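Local atomic coordinates of hydrogenase maturation factor (Thermoanaerobacter tengcongensis, PDB entry 3VTI), a protein that probably receives a carbamoyl group from its partner HypF and dehydrates it with ATP to a nitrile during the maturation of [NiFe]-hydrogenases. Residues F70-F75 and I104-T109; D35-K40 and I122-I127; A141-I146 and V284-L289; G219-E224 and L289-T294. One frame throughout, in Å; residues are numbered along the deposited sequence.

Interaction 1: residues F70-F75 and I104-T109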
loop_
_atom_site.group_PDB
_atom_site.type_symbol
_atom_site.label_atom_id
_atom_site.label_comp_id
_atom_site.label_asym_id
_atom_site.label_seq_id
_atom_site.Cartn_x
_atom_site.Cartn_y
_atom_site.Cartn_z
ATOM N N PHE C 70 -11.316 6.606 -20.003
ATOM C CA PHE C 70 -11.669 6.910 -18.623
ATOM C C PHE C 70 -10.856 6.102 -17.646
ATOM O O PHE C 70 -10.543 4.930 -17.899
ATOM C CB PHE C 70 -13.160 6.690 -18.382
ATOM C CG PHE C 70 -14.039 7.411 -19.369
ATOM C CD1 PHE C 70 -14.062 8.809 -19.416
ATOM C CD2 PHE C 70 -14.830 6.698 -20.268
ATOM C CE1 PHE C 70 -14.875 9.482 -20.340
ATOM C CE2 PHE C 70 -15.648 7.362 -21.185
ATOM C CZ PHE C 70 -15.669 8.753 -21.224
ATOM N N LEU C 71 -10.509 6.749 -16.534
ATOM C CA LEU C 71 -9.686 6.149 -15.501
ATOM C C LEU C 71 -10.243 6.391 -14.106
ATOM O O LEU C 71 -10.893 7.406 -13.842
ATOM C CB LEU C 71 -8.257 6.693 -15.574
ATOM C CG LEU C 71 -7.194 5.857 -16.293
ATOM C CD1 LEU C 71 -7.352 5.946 -17.801
ATOM C CD2 LEU C 71 -5.799 6.291 -15.863
ATOM N N THR C 72 -9.987 5.447 -13.213
ATOM C CA THR C 72 -10.275 5.661 -11.815
ATOM C C THR C 72 -8.952 5.793 -11.090
ATOM O O THR C 72 -7.951 5.238 -11.537
ATOM C CB THR C 72 -11.063 4.505 -11.229
ATOM O OG1 THR C 72 -10.389 3.288 -11.532
ATOM C CG2 THR C 72 -12.484 4.459 -11.822
ATOM N N ALA C 73 -8.937 6.547 -9.997
ATOM C CA ALA C 73 -7.716 6.729 -9.220
ATOM C C ALA C 73 -7.978 6.522 -7.734
ATOM O O ALA C 73 -8.738 7.265 -7.121
ATOM C CB ALA C 73 -7.099 8.099 -9.480
ATOM N N ALA C 74 -7.352 5.492 -7.174
ATOM C CA ALA C 74 -7.468 5.213 -5.760
ATOM C C ALA C 74 -6.130 5.443 -5.058
ATOM O O ALA C 74 -5.092 4.951 -5.504
ATOM C CB ALA C 74 -7.967 3.807 -5.537
ATOM N N PHE C 75 -6.178 6.209 -3.965
ATOM C CA PHE C 75 -5.003 6.590 -3.206
ATOM C C PHE C 75 -5.098 6.038 -1.793
ATOM O O PHE C 75 -6.107 6.232 -1.110
ATOM C CB PHE C 75 -4.904 8.109 -3.107
ATOM C CG PHE C 75 -4.808 8.812 -4.425
ATOM C CD1 PHE C 75 -5.962 9.234 -5.091
ATOM C CD2 PHE C 75 -3.569 9.090 -4.983
ATOM C CE1 PHE C 75 -5.885 9.900 -6.302
ATOM C CE2 PHE C 75 -3.476 9.753 -6.195
ATOM C CZ PHE C 75 -4.644 10.163 -6.858
ATOM N N ILE C 104 -9.813 11.157 -15.613
ATOM C CA ILE C 104 -10.081 10.448 -14.362
ATOM C C ILE C 104 -11.452 10.872 -13.865
ATOM O O ILE C 104 -11.679 12.044 -13.562
ATOM C CB ILE C 104 -8.993 10.704 -13.295
ATOM C CG1 ILE C 104 -7.624 10.280 -13.838
ATOM C CG2 ILE C 104 -9.328 9.973 -11.982
ATOM C CD1 ILE C 104 -6.472 10.901 -13.135
ATOM N N VAL C 105 -12.358 9.903 -13.784
ATOM C CA VAL C 105 -13.789 10.178 -13.636
ATOM C C VAL C 105 -14.362 9.756 -12.296
ATOM O O VAL C 105 -15.421 10.239 -11.877
ATOM C CB VAL C 105 -14.594 9.520 -14.770
ATOM C CG1 VAL C 105 -14.267 10.198 -16.101
ATOM C CG2 VAL C 105 -14.313 8.022 -14.841
ATOM N N ALA C 106 -13.657 8.849 -11.635
ATOM C CA ALA C 106 -14.029 8.375 -10.308
ATOM C C ALA C 106 -12.768 8.111 -9.500
ATOM O O ALA C 106 -11.667 8.027 -10.046
ATOM C CB ALA C 106 -14.861 7.104 -10.407
ATOM N N GLY C 107 -12.929 7.979 -8.194
ATOM C CA GLY C 107 -11.797 7.658 -7.355
ATOM C C GLY C 107 -12.121 7.411 -5.901
ATOM O O GLY C 107 -13.288 7.235 -5.519
ATOM N N ASP C 108 -11.062 7.393 -5.101
ATOM C CA ASP C 108 -11.160 7.188 -3.674
ATOM C C ASP C 108 -9.864 7.645 -3.037
ATOM O O ASP C 108 -8.806 7.572 -3.661
ATOM C CB ASP C 108 -11.413 5.714 -3.354
ATOM C CG ASP C 108 -11.767 5.486 -1.894
ATOM O OD1 ASP C 108 -12.633 6.223 -1.354
ATOM O OD2 ASP C 108 -11.170 4.571 -1.284
ATOM N N THR C 109 -9.965 8.139 -1.807
ATOM C CA THR C 109 -8.800 8.427 -0.987
ATOM C C THR C 109 -9.016 7.866 0.418
ATOM O O THR C 109 -10.038 8.122 1.054
ATOM C CB THR C 109 -8.502 9.937 -0.908
ATOM O OG1 THR C 109 -9.707 10.651 -0.607
ATOM C CG2 THR C 109 -7.950 10.456 -2.221
HETATM O O HOH W 1 -8.338 4.619 -2.267
#
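The Phe75 ring takes Asp108 O at its edge, close to the ring plane, with CD1 3.6 Å from that oxygen; Thr109 CG2 comes obliquely onto the same CD1 at 3.7 Å. At the other end Val105 CG1 leans obliquely on Phe70, 3.6 Å from its CD1. Phe70 and Phe75 stand at the two ends of 70-75, part of strand 66-78, which pairs in parallel with strand 103-112 in a beta-alpha-beta unit whose helix 83-100 lays Met93 on Ala73 and Phe75. Thr109 has its methyl anti to the carbonyl carbon (OG1 at chi1 48°), which sets CG2 alongside the ring. A beta bulge interrupts the register: Leu71 pairs with Ile104 but Thr72 with Ala106. Here Val105 N bonds Leu71 O at 2.9 Å, nearly straight along the carbonyl. Beyond it, Ala73 is bonded through both N and O, to Ala106 O and Asp108 N, and Phe75 N bonds Asp108 O. Small Ala73 suits its neighbour, since Ile104 CG2 spreads against its CB at 3.8 Å. Asp108 turns to the other face, with Thr72 and Ala74, and its OD2 forms a salt bridge with Lys110. A water donates to Asp108 OD2 and to Phe75 O, 3.0 Å from each.

Interaction 2: residues D35-K40 and I122-I127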
loop_
_atom_site.group_PDB
_atom_site.type_symbol
_atom_site.label_atom_id
_atom_site.label_comp_id
_atom_site.label_asym_id
_atom_site.label_seq_id
_atom_site.Cartn_x
_atom_site.Cartn_y
_atom_site.Cartn_z
ATOM N N ASP C 35 -4.441 -1.736 -12.147
ATOM C CA ASP C 35 -3.090 -1.953 -11.649
ATOM C C ASP C 35 -2.799 -1.124 -10.401
ATOM O O ASP C 35 -3.239 0.013 -10.278
ATOM C CB ASP C 35 -2.057 -1.640 -12.730
ATOM C CG ASP C 35 -0.775 -2.433 -12.557
ATOM O OD1 ASP C 35 -0.731 -3.293 -11.660
ATOM O OD2 ASP C 35 0.187 -2.217 -13.324
ATOM N N SER C 36 -2.056 -1.718 -9.474
ATOM C CA SER C 36 -1.553 -1.002 -8.299
ATOM C C SER C 36 -0.113 -0.589 -8.545
ATOM O O SER C 36 0.587 -1.210 -9.350
ATOM C CB SER C 36 -1.647 -1.862 -7.038
ATOM O OG SER C 36 -2.995 -2.057 -6.655
ATOM N N PHE C 37 0.317 0.464 -7.857
ATOM C CA PHE C 37 1.640 1.039 -8.061
ATOM C C PHE C 37 2.326 1.300 -6.725
ATOM O O PHE C 37 1.867 2.114 -5.919
ATOM C CB PHE C 37 1.523 2.303 -8.906
ATOM C CG PHE C 37 1.008 2.036 -10.292
ATOM C CD1 PHE C 37 1.894 1.835 -11.348
ATOM C CD2 PHE C 37 -0.363 1.938 -10.532
ATOM C CE1 PHE C 37 1.436 1.558 -12.618
ATOM C CE2 PHE C 37 -0.831 1.660 -11.802
ATOM C CZ PHE C 37 0.071 1.471 -12.852
ATOM N N THR C 38 3.420 0.584 -6.497
ATOM C CA THR C 38 4.038 0.502 -5.178
ATOM C C THR C 38 5.532 0.842 -5.238
ATOM O O THR C 38 6.292 0.511 -4.337
ATOM C CB THR C 38 3.854 -0.911 -4.586
ATOM O OG1 THR C 38 4.395 -1.875 -5.494
ATOM C CG2 THR C 38 2.383 -1.226 -4.370
ATOM N N VAL C 39 5.931 1.521 -6.308
ATOM C CA VAL C 39 7.323 1.865 -6.573
ATOM C C VAL C 39 7.953 2.720 -5.454
ATOM O O VAL C 39 7.347 3.676 -4.979
ATOM C CB VAL C 39 7.435 2.595 -7.940
ATOM C CG1 VAL C 39 6.765 3.973 -7.881
ATOM C CG2 VAL C 39 8.883 2.724 -8.386
ATOM N N LYS C 40 9.160 2.336 -5.036
ATOM C CA LYS C 40 10.027 3.179 -4.209
ATOM C C LYS C 40 11.377 3.323 -4.924
ATOM O O LYS C 40 11.958 2.319 -5.358
ATOM C CB LYS C 40 10.225 2.598 -2.801
ATOM C CG LYS C 40 9.008 2.687 -1.865
ATOM C CD LYS C 40 8.370 4.077 -1.867
ATOM C CE LYS C 40 7.270 4.203 -0.837
ATOM N NZ LYS C 40 6.198 3.198 -0.990
ATOM N N ILE C 122 -0.896 3.815 -4.992
ATOM C CA ILE C 122 -1.953 4.245 -5.885
ATOM C C ILE C 122 -2.432 3.088 -6.762
ATOM O O ILE C 122 -1.624 2.350 -7.342
ATOM C CB ILE C 122 -1.502 5.439 -6.764
ATOM C CG1 ILE C 122 -1.041 6.606 -5.879
ATOM C CG2 ILE C 122 -2.631 5.898 -7.679
ATOM C CD1 ILE C 122 -0.103 7.585 -6.571
ATOM N N ASN C 123 -3.749 2.932 -6.853
ATOM C CA ASN C 123 -4.340 2.038 -7.828
ATOM C C ASN C 123 -5.101 2.816 -8.886
ATOM O O ASN C 123 -5.823 3.761 -8.571
ATOM C CB ASN C 123 -5.265 1.016 -7.165
ATOM C CG ASN C 123 -5.897 0.072 -8.177
ATOM O OD1 ASN C 123 -6.827 0.445 -8.894
ATOM N ND2 ASN C 123 -5.371 -1.144 -8.267
ATOM N N THR C 124 -4.949 2.415 -10.140
ATOM C CA THR C 124 -5.744 2.993 -11.202
ATOM C C THR C 124 -6.435 1.899 -11.992
ATOM O O THR C 124 -5.843 0.837 -12.241
ATOM C CB THR C 124 -4.900 3.872 -12.167
ATOM O OG1 THR C 124 -3.721 3.168 -12.572
ATOM C CG2 THR C 124 -4.494 5.160 -11.497
ATOM N N SER C 125 -7.691 2.146 -12.365
ATOM C CA SER C 125 -8.376 1.300 -13.345
ATOM C C SER C 125 -8.674 2.106 -14.595
ATOM O O SER C 125 -8.733 3.339 -14.548
ATOM C CB SER C 125 -9.666 0.710 -12.777
ATOM O OG SER C 125 -9.409 0.033 -11.558
ATOM N N GLY C 126 -8.873 1.414 -15.709
ATOM C CA GLY C 126 -9.049 2.092 -16.977
ATOM C C GLY C 126 -10.114 1.472 -17.841
ATOM O O GLY C 126 -10.302 0.253 -17.821
ATOM N N ILE C 127 -10.804 2.325 -18.599
ATOM C CA ILE C 127 -11.765 1.903 -19.605
ATOM C C ILE C 127 -11.332 2.442 -20.960
ATOM O O ILE C 127 -11.046 3.629 -21.105
ATOM C CB ILE C 127 -13.208 2.348 -19.234
ATOM C CG1 ILE C 127 -13.870 1.273 -18.388
ATOM C CG2 ILE C 127 -14.081 2.604 -20.462
ATOM C CD1 ILE C 127 -15.219 1.663 -17.877
#
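Asn123 ND2 is held by two hydroxyls: it donates across the contact to Ser36 OG at 3.0 Å and also bonds Thr34 OG1, one residue before 35-40. The first bond is nearly straight (173°), and Ser36 OG lies almost exactly in the amide plane. Asn123 carries CG anti to its backbone N (chi1 180°), which swings the amide over towards Ser36. A serine and an asparagine suit this pair because a short hydroxyl and an amide can bond within one sheet face. The backbones add nearly straight bonds from Asp35 N to Thr124 O at 2.9 Å and from Thr124 N to Asp35 O, a more bent one from Phe37 N to Ile122 O, and a weak return bond from Ile122 N to Phe37 O. This is an antiparallel pairing in the mixed sheet of the AIR synthase-related N-terminal domain. The Ser36 and Asn123 face meets Ala74 of the second subunit, whereas Phe37, Ile122 and Thr124 face helices 49-60 and 83-100. Phe37 receives Ile122 O in plane at its ring edge, and Thr124 crosses it at about a right angle, OG1 3.3 Å from CE2. Thr124 OG1 bonds Thr57 OG1 and Ala53 O of helix 49-60. Asp35 OD1 forms a salt bridge with Lys110 of the second subunit, and the side chain of Asp35 lies about 6 Å from the magnesium ion bound by Asp22, Asp60 and Asp199.

Interaction 3: residues A141-I146 and V284-L289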
loop_
_atom_site.group_PDB
_atom_site.type_symbol
_atom_site.label_atom_id
_atom_site.label_comp_id
_atom_site.label_asym_id
_atom_site.label_seq_id
_atom_site.Cartn_x
_atom_site.Cartn_y
_atom_site.Cartn_z
ATOM N N ALA C 141 -0.671 -14.932 -31.690
ATOM C CA ALA C 141 0.553 -15.158 -32.441
ATOM C C ALA C 141 0.535 -16.509 -33.182
ATOM O O ALA C 141 0.233 -17.550 -32.590
ATOM C CB ALA C 141 1.764 -15.039 -31.531
ATOM N N LYS C 142 0.832 -16.458 -34.483
ATOM C CA LYS C 142 1.007 -17.645 -35.334
ATOM C C LYS C 142 2.454 -17.708 -35.843
ATOM O O LYS C 142 3.090 -16.667 -36.004
ATOM C CB LYS C 142 0.062 -17.612 -36.552
ATOM C CG LYS C 142 -1.425 -17.382 -36.279
ATOM C CD LYS C 142 -2.099 -18.550 -35.566
ATOM C CE LYS C 142 -3.592 -18.283 -35.366
ATOM N NZ LYS C 142 -4.158 -18.955 -34.149
ATOM N N PRO C 143 2.985 -18.924 -36.104
ATOM C CA PRO C 143 4.331 -19.037 -36.682
ATOM C C PRO C 143 4.453 -18.279 -38.007
ATOM O O PRO C 143 3.587 -18.402 -38.876
ATOM C CB PRO C 143 4.484 -20.540 -36.920
ATOM C CG PRO C 143 3.567 -21.171 -35.947
ATOM C CD PRO C 143 2.391 -20.252 -35.851
ATOM N N GLY C 144 5.515 -17.491 -38.146
ATOM C CA GLY C 144 5.689 -16.635 -39.315
ATOM C C GLY C 144 5.516 -15.157 -39.004
ATOM O O GLY C 144 5.939 -14.301 -39.785
ATOM N N ASP C 145 4.885 -14.859 -37.871
ATOM C CA ASP C 145 4.693 -13.484 -37.417
ATOM C C ASP C 145 6.022 -12.876 -37.009
ATOM O O ASP C 145 6.952 -13.597 -36.634
ATOM C CB ASP C 145 3.757 -13.432 -36.205
ATOM C CG ASP C 145 2.306 -13.691 -36.558
ATOM O OD1 ASP C 145 1.904 -13.450 -37.714
ATOM O OD2 ASP C 145 1.558 -14.128 -35.657
ATOM N N ILE C 146 6.091 -11.548 -37.062
ATOM C CA ILE C 146 7.294 -10.800 -36.700
ATOM C C ILE C 146 7.097 -10.103 -35.360
ATOM O O ILE C 146 6.008 -9.616 -35.054
ATOM C CB ILE C 146 7.664 -9.764 -37.800
ATOM C CG1 ILE C 146 7.882 -10.455 -39.161
ATOM C CG2 ILE C 146 8.863 -8.908 -37.389
ATOM C CD1 ILE C 146 9.070 -11.422 -39.237
ATOM N N VAL C 284 8.166 -15.394 -34.648
ATOM C CA VAL C 284 7.385 -16.415 -33.964
ATOM C C VAL C 284 7.646 -17.804 -34.577
ATOM O O VAL C 284 7.422 -18.029 -35.772
ATOM C CB VAL C 284 5.882 -16.072 -34.010
ATOM C CG1 VAL C 284 5.049 -17.187 -33.413
ATOM C CG2 VAL C 284 5.616 -14.762 -33.289
ATOM N N ASN C 285 8.114 -18.719 -33.731
ATOM C CA ASN C 285 8.541 -20.061 -34.121
ATOM C C ASN C 285 7.427 -21.085 -34.111
ATOM O O ASN C 285 6.317 -20.824 -33.650
ATOM C CB ASN C 285 9.624 -20.571 -33.161
ATOM C CG ASN C 285 11.001 -20.034 -33.476
ATOM O OD1 ASN C 285 11.216 -19.351 -34.486
ATOM N ND2 ASN C 285 11.960 -20.356 -32.612
ATOM N N ASP C 286 7.769 -22.261 -34.624
ATOM C CA ASP C 286 6.954 -23.463 -34.566
ATOM C C ASP C 286 7.232 -24.129 -33.217
ATOM O O ASP C 286 6.359 -24.783 -32.638
ATOM C CB ASP C 286 7.370 -24.409 -35.715
ATOM C CG ASP C 286 6.243 -25.328 -36.175
ATOM O OD1 ASP C 286 5.053 -24.981 -36.007
ATOM O OD2 ASP C 286 6.547 -26.404 -36.727
ATOM N N SER C 287 8.470 -23.962 -32.742
ATOM C CA SER C 287 8.934 -24.536 -31.490
ATOM C C SER C 287 8.184 -23.860 -30.371
ATOM O O SER C 287 7.881 -22.669 -30.458
ATOM C CB SER C 287 10.429 -24.272 -31.319
ATOM O OG SER C 287 10.703 -22.879 -31.224
ATOM N N LYS C 288 7.879 -24.592 -29.312
ATOM C CA LYS C 288 7.219 -23.949 -28.182
ATOM C C LYS C 288 8.260 -23.389 -27.213
ATOM O O LYS C 288 8.123 -23.491 -25.991
ATOM C CB LYS C 288 6.210 -24.903 -27.537
ATOM C CG LYS C 288 5.015 -25.169 -28.453
ATOM C CD LYS C 288 4.010 -26.153 -27.876
ATOM C CE LYS C 288 2.860 -26.352 -28.864
ATOM N NZ LYS C 288 1.867 -27.361 -28.398
ATOM N N LEU C 289 9.298 -22.781 -27.789
ATOM C CA LEU C 289 10.467 -22.321 -27.047
ATOM C C LEU C 289 10.794 -20.843 -27.284
ATOM O O LEU C 289 10.481 -20.281 -28.339
ATOM C CB LEU C 289 11.690 -23.170 -27.407
ATOM C CG LEU C 289 11.879 -24.585 -26.852
ATOM C CD1 LEU C 289 11.737 -24.623 -25.330
ATOM C CD2 LEU C 289 10.945 -25.604 -27.517
#
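Val284 is the buried centre of this contact, wedged into a type II beta turn that runs from Lys142 to Asp145. With CG1 anti to the backbone N (chi1 175°), that methyl lies 3.3 Å from Lys142 O, while CG2 lies 3.7 Å from Asp145 CB and also touches Ala141 CB. Both backbone polar atoms of the valine bond the turn: Val284 N donates to Asp145 O at 2.9 Å in a nearly straight bond (175°), and Gly144 N donates to Val284 O at 3.1 Å. The residues suit the turn, proline with its ring-restricted phi taking the second place and glycine the third, where phi is positive; Asp145 N closes it on Lys142 O. Asp145 OD2 fastens its start by accepting from Lys142 N at 2.7 Å, above the carboxylate plane. Replacing Val284 with an alanine would probably open a gap beside Lys142 O, Asp145 CB and Ala141 CB. Towards solvent the contact loosens: Pro143 CG rests 3.6 Å from Asn285 O and only brushes the exposed Asp286 carboxylate obliquely, and Lys142 turns away. On the inner side, Val284 also packs on Val218 and on Val256 of strand 254-257. The turn leads directly into strand 146-149 of the AIR synthase-related C-terminal domain, which runs between strand 254-257 and strand 279-285, antiparallel to both.

Interaction 4: residues G219-E224 and L289-T294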
loop_
_atom_site.group_PDB
_atom_site.type_symbol
_atom_site.label_atom_id
_atom_site.label_comp_id
_atom_site.label_asym_id
_atom_site.label_seq_id
_atom_site.Cartn_x
_atom_site.Cartn_y
_atom_site.Cartn_z
ATOM N N GLY C 219 6.523 -20.574 -30.305
ATOM C CA GLY C 219 7.838 -20.172 -29.819
ATOM C C GLY C 219 8.238 -18.835 -30.398
ATOM O O GLY C 219 7.599 -18.346 -31.327
ATOM N N ILE C 220 9.281 -18.230 -29.838
ATOM C CA ILE C 220 9.761 -16.932 -30.319
ATOM C C ILE C 220 11.284 -16.883 -30.361
ATOM O O ILE C 220 11.963 -17.228 -29.381
ATOM C CB ILE C 220 9.207 -15.733 -29.489
ATOM C CG1 ILE C 220 7.674 -15.726 -29.515
ATOM C CG2 ILE C 220 9.721 -14.409 -30.060
ATOM C CD1 ILE C 220 7.029 -14.542 -28.835
ATOM N N LYS C 221 11.789 -16.449 -31.498
ATOM C CA LYS C 221 13.191 -16.257 -31.668
ATOM C C LYS C 221 13.528 -14.805 -31.813
ATOM O O LYS C 221 13.022 -14.130 -32.666
ATOM C CB LYS C 221 13.682 -17.024 -32.876
ATOM C CG LYS C 221 15.166 -16.955 -33.065
ATOM C CD LYS C 221 15.648 -18.091 -33.914
ATOM C CE LYS C 221 15.816 -19.359 -33.124
ATOM N NZ LYS C 221 17.224 -19.762 -33.032
ATOM N N ILE C 222 14.401 -14.336 -30.952
ATOM C CA ILE C 222 14.914 -12.974 -31.053
ATOM C C ILE C 222 16.414 -12.907 -31.388
ATOM O O ILE C 222 17.149 -13.898 -31.283
ATOM C CB ILE C 222 14.570 -12.111 -29.813
ATOM C CG1 ILE C 222 15.236 -12.664 -28.548
ATOM C CG2 ILE C 222 13.056 -11.994 -29.655
ATOM C CD1 ILE C 222 15.061 -11.786 -27.306
ATOM N N TYR C 223 16.854 -11.722 -31.803
ATOM C CA TYR C 223 18.216 -11.527 -32.289
ATOM C C TYR C 223 18.963 -10.504 -31.446
ATOM O O TYR C 223 18.562 -9.342 -31.354
ATOM C CB TYR C 223 18.213 -11.173 -33.789
ATOM C CG TYR C 223 17.668 -12.309 -34.633
ATOM C CD1 TYR C 223 18.519 -13.275 -35.170
ATOM C CD2 TYR C 223 16.294 -12.451 -34.849
ATOM C CE1 TYR C 223 18.016 -14.343 -35.925
ATOM C CE2 TYR C 223 15.781 -13.509 -35.594
ATOM C CZ TYR C 223 16.647 -14.450 -36.130
ATOM O OH TYR C 223 16.142 -15.497 -36.865
ATOM N N GLU C 224 20.041 -10.965 -30.818
ATOM C CA GLU C 224 20.878 -10.134 -29.953
ATOM C C GLU C 224 21.264 -8.791 -30.578
ATOM O O GLU C 224 21.023 -7.743 -29.980
ATOM C CB GLU C 224 22.136 -10.908 -29.547
ATOM C CG GLU C 224 23.051 -10.163 -28.587
ATOM C CD GLU C 224 24.243 -11.003 -28.171
ATOM O OE1 GLU C 224 25.000 -11.469 -29.065
ATOM O OE2 GLU C 224 24.418 -11.194 -26.947
ATOM N N LEU C 289 9.298 -22.781 -27.789
ATOM C CA LEU C 289 10.467 -22.321 -27.047
ATOM C C LEU C 289 10.794 -20.843 -27.284
ATOM O O LEU C 289 10.481 -20.281 -28.339
ATOM C CB LEU C 289 11.690 -23.170 -27.407
ATOM C CG LEU C 289 11.879 -24.585 -26.852
ATOM C CD1 LEU C 289 11.737 -24.623 -25.330
ATOM C CD2 LEU C 289 10.945 -25.604 -27.517
ATOM N N VAL C 290 11.432 -20.227 -26.291
ATOM C CA VAL C 290 11.867 -18.844 -26.392
ATOM C C VAL C 290 13.387 -18.814 -26.477
ATOM O O VAL C 290 14.079 -19.088 -25.493
ATOM C CB VAL C 290 11.353 -17.977 -25.207
ATOM C CG1 VAL C 290 11.786 -16.509 -25.372
ATOM C CG2 VAL C 290 9.840 -18.071 -25.095
ATOM N N THR C 291 13.887 -18.479 -27.666
ATOM C CA THR C 291 15.312 -18.558 -27.975
ATOM C C THR C 291 15.892 -17.230 -28.465
ATOM O O THR C 291 15.202 -16.429 -29.089
ATOM C CB THR C 291 15.585 -19.646 -29.045
ATOM O OG1 THR C 291 14.910 -19.311 -30.264
ATOM C CG2 THR C 291 15.118 -21.024 -28.563
ATOM N N ILE C 292 17.171 -17.011 -28.180
ATOM C CA ILE C 292 17.884 -15.827 -28.659
ATOM C C ILE C 292 19.130 -16.215 -29.459
ATOM O O ILE C 292 19.942 -17.026 -29.015
ATOM C CB ILE C 292 18.251 -14.854 -27.501
ATOM C CG1 ILE C 292 18.985 -13.620 -28.041
ATOM C CG2 ILE C 292 19.056 -15.566 -26.415
ATOM C CD1 ILE C 292 19.243 -12.543 -27.019
ATOM N N ASN C 293 19.260 -15.632 -30.644
ATOM C CA ASN C 293 20.417 -15.861 -31.500
ATOM C C ASN C 293 21.449 -14.759 -31.342
ATOM O O ASN C 293 21.115 -13.574 -31.404
ATOM C CB ASN C 293 19.994 -15.955 -32.971
ATOM C CG ASN C 293 19.771 -17.383 -33.432
ATOM O OD1 ASN C 293 19.259 -18.220 -32.689
ATOM N ND2 ASN C 293 20.153 -17.667 -34.673
ATOM N N THR C 294 22.702 -15.156 -31.133
ATOM C CA THR C 294 23.819 -14.217 -31.104
ATOM C C THR C 294 24.363 -14.036 -32.526
ATOM O O THR C 294 23.844 -14.636 -33.481
ATOM C CB THR C 294 24.954 -14.690 -30.161
ATOM O OG1 THR C 294 25.611 -15.834 -30.725
ATOM C CG2 THR C 294 24.417 -15.043 -28.774
HETATM O O HOH W 2 19.167 -20.960 -34.664
#
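The axes of the parallel strands 219-223 and 290-293 come within 4.6 Å at 21°, with Ile222 N bonding Thr291 O, Ile220 O and Ile222 O taking Thr291 N and Asn293 N, and the ladder continuing through Ile220 N to Leu289 O and Glu224 N to Asn293 O. They are neighbours in the mixed sheet of the AIR synthase-related C-terminal domain. One face is apolar: Ile222 CG1 meets Ile292 CB obliquely at 3.9 Å, and Ile220 and Ile222 pack on Leu209 of helix 204-216, a setting that suits branched aliphatic residues. The other face is polar. Tyr223 and Asn293 lie side by side, ring and amide planes 70° apart, with CD1 of the ring 3.8 Å from Asn293 CB. Lys221 leaves with CG anti to the backbone N and then bends near its end, bringing CE beside Thr291 OG1 and letting NZ donate a hydrogen bond to Asn293 OD1 at 2.6 Å. That donor sits above the carbonyl plane of the amide, 38° out of it. Ser299 OG of the next strand also bonds Lys221 NZ and, weakly, Asn293 OD1. A leucine in place of Lys221 would probably deprive Asn293 OD1 of its stronger bond and leave the amide freer to turn. At the far end Glu224 OE1 lies 3.4 Å from Thr294 CB. A water accepts from Lys221 NZ at 2.8 Å and, weakly, from Asn293 ND2.

How the interactions relate
From the N terminus, 35-40 opens interaction 2 and 70-75 opens interaction 1; 104-109 closes interaction 1 and 122-127 then closes interaction 2, so the first is nested in the second. Strand 66-78 lies beside strand 120-130, which joins the two contacts in one sheet, and both touch the second subunit. The C-terminal domain follows in series: 141-146 opens interaction 3, 219-224 opens interaction 4, and 284-289 and 289-294 close them in that order, crossing and sharing Leu289. Strand 279-285 adjoins strand 219-223 there. The two pairs lie on opposite sides of the chain's centre, with contact centres 32 to 40 Å apart.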